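Local coordinates for E2A dna-binding protein (Human adenovirus 5, PDB 2WB0), which binds single-stranded DNA and takes part in elongation during adenoviral strand-displacement replication, unwinding the template without ATP by forming multimers, at residues R55-T60 / K65-M70; Q76-S81 / N305-V310; E224-P229 / Q276-V281. One frame throughout, in Å; residues are numbered along the deposited sequence.

Contact 1: residues R55-T60 / K65-M70; sequences RGLQLT and KTFVTM
K65 O lies on the same helix as F67, the ring that L57 and L59 touch, and it is gripped twice by one residue. T69 N donates to it in the regular helical bond, and T69 OG1 adds a second bond of 2.9 Å. The two donors come from opposite faces of the carbonyl plane, with the hydroxyl standing 38° out of it; the T69 side chain thus folds back onto the helix backbone near its start.

Towards the loop the contact is wholly apolar and centres on the F67 ring. The benzyl group projects outward from the helix axis with CG anti to the backbone N (chi1 -176°), which carries the ring across to the loop. L59 CD2 sits over one face, in a CH-pi contact 3.9 Å from the ring centroid and 19° off the normal, displaced towards the CD1 side. Both L59 methyls lie on the same face of the ring, CD2 over the ring and CD1 nearer its root, 3.7 Å from F67 CB. L57 arrives from the opposite direction and touches the far part of the ring, where its CD2 comes to 3.5 Å from F67 CE2 in an oblique approach.

L50 of helix 40-53 and A306 and M309 of helix 300-315 also pack on F67, which is buried. T60 N is bonded to D302 OD2, tying the end of the loop to helix 300-315. The arrangement is that of a helix-loop-helix in the all-alpha part of the protein, the connection between helices 40-53 and 64-83 folding back onto the second helix through alternate leucines.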
loop_
_atom_site.group_PDB
_atom_site.type_symbol
_atom_site.label_atom_id
_atom_site.label_comp_id
_atom_site.label_asym_id
_atom_site.label_seq_id
_atom_site.Cartn_x
_atom_site.Cartn_y
_atom_site.Cartn_z
ATOM N N ARG A 55 6.770 21.711 4.672
ATOM C CA ARG A 55 6.648 22.162 3.297
ATOM C C ARG A 55 7.653 21.571 2.347
ATOM O O ARG A 55 7.409 21.505 1.144
ATOM C CB ARG A 55 6.816 23.660 3.220
ATOM C CG ARG A 55 5.584 24.360 3.614
ATOM C CD ARG A 55 5.807 25.890 3.460
ATOM N NE ARG A 55 5.599 26.288 2.052
ATOM C CZ ARG A 55 4.404 26.443 1.484
ATOM N NH1 ARG A 55 3.303 26.219 2.188
ATOM N NH2 ARG A 55 4.308 26.802 0.207
ATOM N N GLY A 56 8.790 21.182 2.873
ATOM C CA GLY A 56 9.806 20.678 1.982
ATOM C C GLY A 56 9.788 19.163 1.879
ATOM O O GLY A 56 10.717 18.589 1.323
ATOM N N LEU A 57 8.718 18.507 2.341
ATOM C CA LEU A 57 8.736 17.013 2.405
ATOM C C LEU A 57 8.882 16.498 0.981
ATOM O O LEU A 57 8.194 16.975 0.120
ATOM C CB LEU A 57 7.439 16.441 3.026
ATOM C CG LEU A 57 7.126 14.938 2.805
ATOM C CD1 LEU A 57 8.096 14.106 3.613
ATOM C CD2 LEU A 57 5.684 14.684 3.247
ATOM N N GLN A 58 9.781 15.545 0.748
ATOM C CA GLN A 58 10.025 14.973 -0.562
ATOM C C GLN A 58 9.338 13.602 -0.650
ATOM O O GLN A 58 9.573 12.746 0.197
ATOM C CB GLN A 58 11.545 14.817 -0.795
ATOM C CG GLN A 58 12.252 16.185 -1.055
ATOM C CD GLN A 58 13.739 16.233 -0.642
ATOM O OE1 GLN A 58 14.623 16.410 -1.499
ATOM N NE2 GLN A 58 14.021 16.083 0.683
ATOM N N LEU A 59 8.435 13.433 -1.603
ATOM C CA LEU A 59 7.753 12.139 -1.782
ATOM C C LEU A 59 8.476 11.426 -2.917
ATOM O O LEU A 59 9.038 12.129 -3.790
ATOM C CB LEU A 59 6.258 12.368 -2.132
ATOM C CG LEU A 59 5.455 12.956 -0.945
ATOM C CD1 LEU A 59 3.999 13.183 -1.276
ATOM C CD2 LEU A 59 5.550 12.109 0.359
ATOM N N THR A 60 8.433 10.086 -2.961
ATOM C CA THR A 60 9.182 9.365 -4.008
ATOM C C THR A 60 8.249 8.303 -4.538
ATOM O O THR A 60 7.853 7.398 -3.758
ATOM C CB THR A 60 10.409 8.650 -3.444
ATOM O OG1 THR A 60 11.191 9.591 -2.713
ATOM C CG2 THR A 60 11.323 8.071 -4.616
ATOM N N LYS A 65 -1.796 13.520 -3.277
ATOM C CA LYS A 65 -3.150 13.185 -2.867
ATOM C C LYS A 65 -3.155 11.897 -2.090
ATOM O O LYS A 65 -3.811 11.809 -1.028
ATOM C CB LYS A 65 -4.045 13.027 -4.110
ATOM C CG LYS A 65 -5.451 12.534 -3.775
ATOM C CD LYS A 65 -6.187 12.243 -5.114
ATOM C CE LYS A 65 -7.239 11.149 -5.000
ATOM N NZ LYS A 65 -7.848 10.822 -6.364
ATOM N N THR A 66 -2.418 10.889 -2.589
ATOM C CA THR A 66 -2.433 9.607 -1.915
ATOM C C THR A 66 -1.729 9.746 -0.571
ATOM O O THR A 66 -2.176 9.156 0.376
ATOM C CB THR A 66 -1.751 8.479 -2.702
ATOM O OG1 THR A 66 -2.353 8.384 -4.011
ATOM C CG2 THR A 66 -1.981 7.126 -1.959
ATOM N N PHE A 67 -0.628 10.493 -0.499
ATOM C CA PHE A 67 0.054 10.643 0.792
ATOM C C PHE A 67 -0.922 11.257 1.876
ATOM O O PHE A 67 -1.078 10.743 3.026
ATOM C CB PHE A 67 1.322 11.514 0.632
ATOM C CG PHE A 67 2.105 11.633 1.885
ATOM C CD1 PHE A 67 2.857 10.557 2.323
ATOM C CD2 PHE A 67 2.043 12.801 2.656
ATOM C CE1 PHE A 67 3.600 10.594 3.523
ATOM C CE2 PHE A 67 2.794 12.884 3.806
ATOM C CZ PHE A 67 3.544 11.728 4.277
ATOM N N VAL A 68 -1.578 12.338 1.501
ATOM C CA VAL A 68 -2.509 13.023 2.413
ATOM C C VAL A 68 -3.719 12.163 2.794
ATOM O O VAL A 68 -4.213 12.181 3.959
ATOM C CB VAL A 68 -2.942 14.375 1.758
ATOM C CG1 VAL A 68 -4.110 14.970 2.481
ATOM C CG2 VAL A 68 -1.750 15.309 1.736
ATOM N N THR A 69 -4.244 11.453 1.810
ATOM C CA THR A 69 -5.352 10.511 2.084
ATOM C C THR A 69 -4.962 9.434 3.076
ATOM O O THR A 69 -5.745 9.092 3.980
ATOM C CB THR A 69 -5.800 9.866 0.793
ATOM O OG1 THR A 69 -6.374 10.921 0.009
ATOM C CG2 THR A 69 -6.864 8.732 1.079
ATOM N N MET A 70 -3.735 8.920 2.946
ATOM C CA MET A 70 -3.333 7.912 3.888
ATOM C C MET A 70 -3.117 8.524 5.266
ATOM O O MET A 70 -3.454 7.902 6.263
ATOM C CB MET A 70 -2.111 7.099 3.441
ATOM C CG MET A 70 -2.364 6.241 2.199
ATOM S SD MET A 70 -3.817 5.126 2.286
ATOM C CE MET A 70 -3.237 4.162 3.674
#

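Contact 2: residues Q76-S81 / N305-V310; sequences QAYLQS and NALVMV
Y78 on helix 64-83 meets L307 and V310 on helix 300-315, a helix-helix packing in which one aromatic side chain bridges two aliphatic residues three positions apart, on neighbouring turns. All three residues are buried. The contact joins two helices whose touching segments are separated by more than 220 residues of the chain.

The nearest approach is made by V310 CG1, 3.7 Å from Y78 CD2, meeting the ring at a slant. L307 takes the outer end of the same side: its CD1 lies at the ring edge, near the ring plane, 4.0 Å from Y78 CE2 and 3.9 Å from Y78 OH. The tyrosine and L307 side chains cross at about a right angle, and CD1 is the leucine methyl that touches. With L307 CG anti to the backbone N (chi1 172°), the branch end is carried towards the tyrosine although CB itself does not head for it.

A second shell surrounds the ring. Y78 OH is hydrogen-bonded to R311 NE, the residue after V310 on the same helix, so a polar bond to helix 300-315 stands beside the apolar contacts and would restrict sliding of the phenol. L321 and M324 from the following loop also pack on Y78. On the helix 64-83 side, M71 packs on V310 and F74 on L307, which extends the interface towards the start of that helix.

One turn on from A77, the backbone is doubly tied: S81 OG donates to A77 O over 2.9 Å, approaching 28° out of the carbonyl plane, while S81 N reaches the same oxygen from the opposite face.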
loop_
_atom_site.group_PDB
_atom_site.type_symbol
_atom_site.label_atom_id
_atom_site.label_comp_id
_atom_site.label_asym_id
_atom_site.label_seq_id
_atom_site.Cartn_x
_atom_site.Cartn_y
_atom_site.Cartn_z
ATOM N N GLN A 76 -7.759 9.267 11.287
ATOM C CA GLN A 76 -9.008 8.573 11.577
ATOM C C GLN A 76 -8.858 7.401 12.519
ATOM O O GLN A 76 -9.638 7.249 13.464
ATOM C CB GLN A 76 -9.698 8.127 10.270
ATOM C CG GLN A 76 -11.208 7.731 10.579
ATOM C CD GLN A 76 -11.896 7.076 9.434
ATOM O OE1 GLN A 76 -13.001 7.473 9.025
ATOM N NE2 GLN A 76 -11.248 6.111 8.881
ATOM N N ALA A 77 -7.878 6.547 12.289
ATOM C CA ALA A 77 -7.726 5.416 13.156
ATOM C C ALA A 77 -7.369 5.833 14.591
ATOM O O ALA A 77 -7.782 5.159 15.567
ATOM C CB ALA A 77 -6.657 4.479 12.587
ATOM N N TYR A 78 -6.553 6.881 14.711
ATOM C CA TYR A 78 -6.129 7.335 16.069
ATOM C C TYR A 78 -7.302 7.981 16.801
ATOM O O TYR A 78 -7.510 7.732 18.001
ATOM C CB TYR A 78 -4.910 8.267 15.982
ATOM C CG TYR A 78 -3.643 7.437 15.901
ATOM C CD1 TYR A 78 -3.231 6.634 16.992
ATOM C CD2 TYR A 78 -2.852 7.468 14.773
ATOM C CE1 TYR A 78 -2.061 5.830 16.928
ATOM C CE2 TYR A 78 -1.655 6.662 14.684
ATOM C CZ TYR A 78 -1.292 5.833 15.750
ATOM O OH TYR A 78 -0.190 5.056 15.676
ATOM N N LEU A 79 -8.103 8.729 16.075
ATOM C CA LEU A 79 -9.298 9.349 16.639
ATOM C C LEU A 79 -10.310 8.314 17.106
ATOM O O LEU A 79 -10.807 8.391 18.236
ATOM C CB LEU A 79 -9.943 10.239 15.582
ATOM C CG LEU A 79 -10.038 11.741 15.521
ATOM C CD1 LEU A 79 -9.489 12.608 16.720
ATOM C CD2 LEU A 79 -9.570 12.224 14.190
ATOM N N GLN A 80 -10.559 7.291 16.283
ATOM C CA GLN A 80 -11.416 6.179 16.681
ATOM C C GLN A 80 -10.874 5.461 17.928
ATOM O O GLN A 80 -11.631 5.211 18.892
ATOM C CB GLN A 80 -11.563 5.196 15.504
ATOM C CG GLN A 80 -12.449 5.767 14.416
ATOM C CD GLN A 80 -12.679 4.742 13.261
ATOM O OE1 GLN A 80 -12.205 3.610 13.321
ATOM N NE2 GLN A 80 -13.399 5.166 12.225
ATOM N N SER A 81 -9.579 5.111 17.916
ATOM C CA SER A 81 -8.941 4.537 19.087
ATOM C C SER A 81 -9.066 5.448 20.332
ATOM O O SER A 81 -9.457 4.957 21.370
ATOM C CB SER A 81 -7.480 4.109 18.819
ATOM O OG SER A 81 -7.387 3.215 17.666
ATOM N N ASN A 305 6.040 6.656 6.487
ATOM C CA ASN A 305 6.169 8.042 6.941
ATOM C C ASN A 305 4.821 8.703 7.100
ATOM O O ASN A 305 4.684 9.578 7.979
ATOM C CB ASN A 305 6.988 8.919 5.989
ATOM C CG ASN A 305 8.493 8.979 6.350
ATOM O OD1 ASN A 305 8.898 8.694 7.472
ATOM N ND2 ASN A 305 9.283 9.421 5.404
ATOM N N ALA A 306 3.801 8.282 6.311
ATOM C CA ALA A 306 2.452 8.874 6.518
ATOM C C ALA A 306 2.018 8.490 7.922
ATOM O O ALA A 306 1.442 9.341 8.668
ATOM C CB ALA A 306 1.423 8.358 5.560
ATOM N N LEU A 307 2.246 7.238 8.289
ATOM C CA LEU A 307 1.866 6.787 9.641
ATOM C C LEU A 307 2.648 7.549 10.758
ATOM O O LEU A 307 2.103 8.013 11.812
ATOM C CB LEU A 307 2.032 5.264 9.783
ATOM C CG LEU A 307 1.841 4.682 11.224
ATOM C CD1 LEU A 307 0.437 4.934 11.801
ATOM C CD2 LEU A 307 2.134 3.136 11.278
ATOM N N VAL A 308 3.936 7.626 10.534
ATOM C CA VAL A 308 4.870 8.275 11.496
ATOM C C VAL A 308 4.589 9.745 11.643
ATOM O O VAL A 308 4.592 10.280 12.778
ATOM C CB VAL A 308 6.394 7.919 11.169
ATOM C CG1 VAL A 308 7.368 8.761 12.078
ATOM C CG2 VAL A 308 6.629 6.490 11.275
ATOM N N MET A 309 4.254 10.415 10.546
ATOM C CA MET A 309 4.011 11.825 10.638
ATOM C C MET A 309 2.632 12.052 11.325
ATOM O O MET A 309 2.448 13.062 12.018
ATOM C CB MET A 309 4.082 12.489 9.252
ATOM C CG MET A 309 5.553 12.412 8.717
ATOM S SD MET A 309 5.739 13.250 7.158
ATOM C CE MET A 309 5.780 14.968 7.654
ATOM N N VAL A 310 1.680 11.145 11.124
ATOM C CA VAL A 310 0.411 11.295 11.906
ATOM C C VAL A 310 0.707 11.189 13.426
ATOM O O VAL A 310 0.122 11.945 14.260
ATOM C CB VAL A 310 -0.710 10.327 11.395
ATOM C CG1 VAL A 310 -1.844 10.129 12.441
ATOM C CG2 VAL A 310 -1.336 10.895 10.119
#

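Contact 3: residues E224-P229 / Q276-V281; sequences ECNSKP and QCCNPV. With ZN (zinc ion), chain C.
The second zinc site of this DNA-binding protein is made where the loop after strand 216-220 meets the loop after strand 271-276, and each of the two segments supplies one zinc ligand, C225 and C277. C225 SG and C277 SG both bind the zinc ion at 2.3 Å, with an S-Zn-S angle of about 102°. The metal, not a disulfide, thus holds C225 SG and C277 SG 3.6 Å apart. C223 and C294 complete the four-cysteine site.

The two ligands reach the ion by different torsions. C277 SG is anti to its backbone N (chi1 -178°), whereas C225 SG lies beside its own backbone N. C277 SG also accepts a hydrogen bond from N279 N, 3.3 Å long and fairly straight at 157°. This N-H...S bond would be expected to spread some of the thiolate charge.

Beside the metal, C278 SG packs against the N226 amide. It is 3.8 Å from N226 ND2, and N226 OD1 and CG are at similar range, the sulfur standing well out of the amide plane. The amide is held by other partners: its OD1 accepts from C223 N, which links this second-shell residue to a ligand. A type I turn from E224 to S227, in which S227 OG donates to E224 O, shapes the loop around C225. A C-X-C pair (C223, C225) on one loop and two separated cysteines (C277, C294) on the other gather on one ion, as in zinc sites with four cysteine ligands, which are usually structural.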
loop_
_atom_site.group_PDB
_atom_site.type_symbol
_atom_site.label_atom_id
_atom_site.label_comp_id
_atom_site.label_asym_id
_atom_site.label_seq_id
_atom_site.Cartn_x
_atom_site.Cartn_y
_atom_site.Cartn_z
ATOM N N GLU A 224 -8.910 3.410 -4.010
ATOM C CA GLU A 224 -10.217 4.091 -4.072
ATOM C C GLU A 224 -11.291 3.129 -4.481
ATOM O O GLU A 224 -12.427 3.212 -3.986
ATOM C CB GLU A 224 -10.155 5.186 -5.140
ATOM C CG GLU A 224 -9.129 6.235 -4.758
ATOM C CD GLU A 224 -9.032 7.434 -5.765
ATOM O OE1 GLU A 224 -10.065 7.756 -6.445
ATOM O OE2 GLU A 224 -7.898 8.017 -5.865
ATOM N N CYS A 225 -10.923 2.161 -5.352
ATOM C CA CYS A 225 -11.910 1.252 -5.907
ATOM C C CYS A 225 -12.626 0.385 -4.878
ATOM O O CYS A 225 -13.805 0.094 -5.070
ATOM C CB CYS A 225 -11.292 0.343 -7.007
ATOM S SG CYS A 225 -10.354 1.276 -8.277
ATOM N N ASN A 226 -11.918 -0.103 -3.845
ATOM C CA ASN A 226 -12.574 -0.855 -2.798
ATOM C C ASN A 226 -12.450 -0.183 -1.447
ATOM O O ASN A 226 -12.308 -0.874 -0.430
ATOM C CB ASN A 226 -12.018 -2.305 -2.716
ATOM C CG ASN A 226 -10.491 -2.341 -2.542
ATOM O OD1 ASN A 226 -9.798 -1.340 -2.675
ATOM N ND2 ASN A 226 -9.981 -3.522 -2.306
ATOM N N SER A 227 -12.444 1.129 -1.422
ATOM C CA SER A 227 -12.314 1.797 -0.099
ATOM C C SER A 227 -13.576 1.559 0.753
ATOM O O SER A 227 -13.473 1.543 1.993
ATOM C CB SER A 227 -11.985 3.299 -0.164
ATOM O OG SER A 227 -12.994 3.890 -0.949
ATOM N N LYS A 228 -14.751 1.384 0.109
ATOM C CA LYS A 228 -15.965 1.009 0.898
ATOM C C LYS A 228 -16.277 -0.483 0.894
ATOM O O LYS A 228 -16.248 -1.103 -0.176
ATOM C CB LYS A 228 -17.195 1.804 0.445
ATOM C CG LYS A 228 -17.013 3.291 0.608
ATOM C CD LYS A 228 -18.010 4.066 -0.222
ATOM C CE LYS A 228 -17.776 5.578 -0.031
ATOM N NZ LYS A 228 -16.623 6.110 -0.851
ATOM N N PRO A 229 -16.631 -1.053 2.086
ATOM C CA PRO A 229 -16.889 -2.497 2.195
ATOM C C PRO A 229 -18.029 -3.046 1.280
ATOM O O PRO A 229 -17.975 -4.216 0.850
ATOM C CB PRO A 229 -17.181 -2.713 3.712
ATOM C CG PRO A 229 -17.491 -1.412 4.244
ATOM C CD PRO A 229 -16.718 -0.399 3.417
ATOM N N GLN A 276 -0.090 0.711 -6.026
ATOM C CA GLN A 276 -0.975 1.437 -6.933
ATOM C C GLN A 276 -2.346 0.869 -6.798
ATOM O O GLN A 276 -2.605 0.047 -5.886
ATOM C CB GLN A 276 -0.478 1.376 -8.425
ATOM C CG GLN A 276 0.813 2.168 -8.569
ATOM C CD GLN A 276 1.584 1.906 -9.836
ATOM O OE1 GLN A 276 1.477 2.678 -10.823
ATOM N NE2 GLN A 276 2.342 0.837 -9.855
ATOM N N CYS A 277 -3.211 1.259 -7.736
ATOM C CA CYS A 277 -4.611 0.743 -7.786
ATOM C C CYS A 277 -4.620 -0.803 -7.741
ATOM O O CYS A 277 -3.654 -1.417 -8.170
ATOM C CB CYS A 277 -5.247 1.136 -9.119
ATOM S SG CYS A 277 -6.970 0.622 -9.270
ATOM N N CYS A 278 -5.687 -1.423 -7.217
ATOM C CA CYS A 278 -5.837 -2.893 -7.407
ATOM C C CYS A 278 -5.564 -3.308 -8.869
ATOM O O CYS A 278 -4.885 -4.317 -9.121
ATOM C CB CYS A 278 -7.248 -3.369 -7.070
ATOM S SG CYS A 278 -7.635 -3.226 -5.312
ATOM N N ASN A 279 -6.096 -2.524 -9.815
ATOM C CA ASN A 279 -5.960 -2.864 -11.244
ATOM C C ASN A 279 -5.612 -1.622 -12.031
ATOM O O ASN A 279 -6.449 -1.033 -12.712
ATOM C CB ASN A 279 -7.241 -3.459 -11.757
ATOM C CG ASN A 279 -7.661 -4.657 -10.957
ATOM O OD1 ASN A 279 -8.499 -4.564 -10.028
ATOM N ND2 ASN A 279 -7.065 -5.789 -11.269
ATOM N N PRO A 280 -4.351 -1.251 -11.981
ATOM C CA PRO A 280 -3.988 -0.017 -12.675
ATOM C C PRO A 280 -4.075 -0.206 -14.192
ATOM O O PRO A 280 -3.880 -1.301 -14.687
ATOM C CB PRO A 280 -2.544 0.261 -12.244
ATOM C CG PRO A 280 -2.191 -0.794 -11.160
ATOM C CD PRO A 280 -3.236 -1.916 -11.269
ATOM N N VAL A 281 -4.367 0.877 -14.889
ATOM C CA VAL A 281 -4.462 0.902 -16.355
ATOM C C VAL A 281 -3.096 1.236 -16.993
ATOM O O VAL A 281 -2.437 2.232 -16.634
ATOM C CB VAL A 281 -5.551 1.917 -16.760
ATOM C CG1 VAL A 281 -5.404 2.397 -18.219
ATOM C CG2 VAL A 281 -6.936 1.320 -16.508
HETATM ZN ZN ZN C . -8.137 1.573 -7.562
#

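Overall arrangement
Contacts 1 and 2 share helix 64-83, and their centres are 14 Å apart. They also touch directly: F67 CE1 of contact 1 comes to 3.6 Å from A306 N, and F67 CZ to 3.9 Å from M309 SD, both on helix 300-315. Contact 3 is 19 Å from contact 1, centre to centre, yet joined to it by a salt bridge of 2.8 Å between K65 NZ and E224 OE2, so the residue before zinc ligand C225 is tied to the start of helix 64-83. Contacts 2 and 3 do not touch, their nearest atoms being about 9 Å apart, although contact 3 is nested in the chain loop that contact 2 closes.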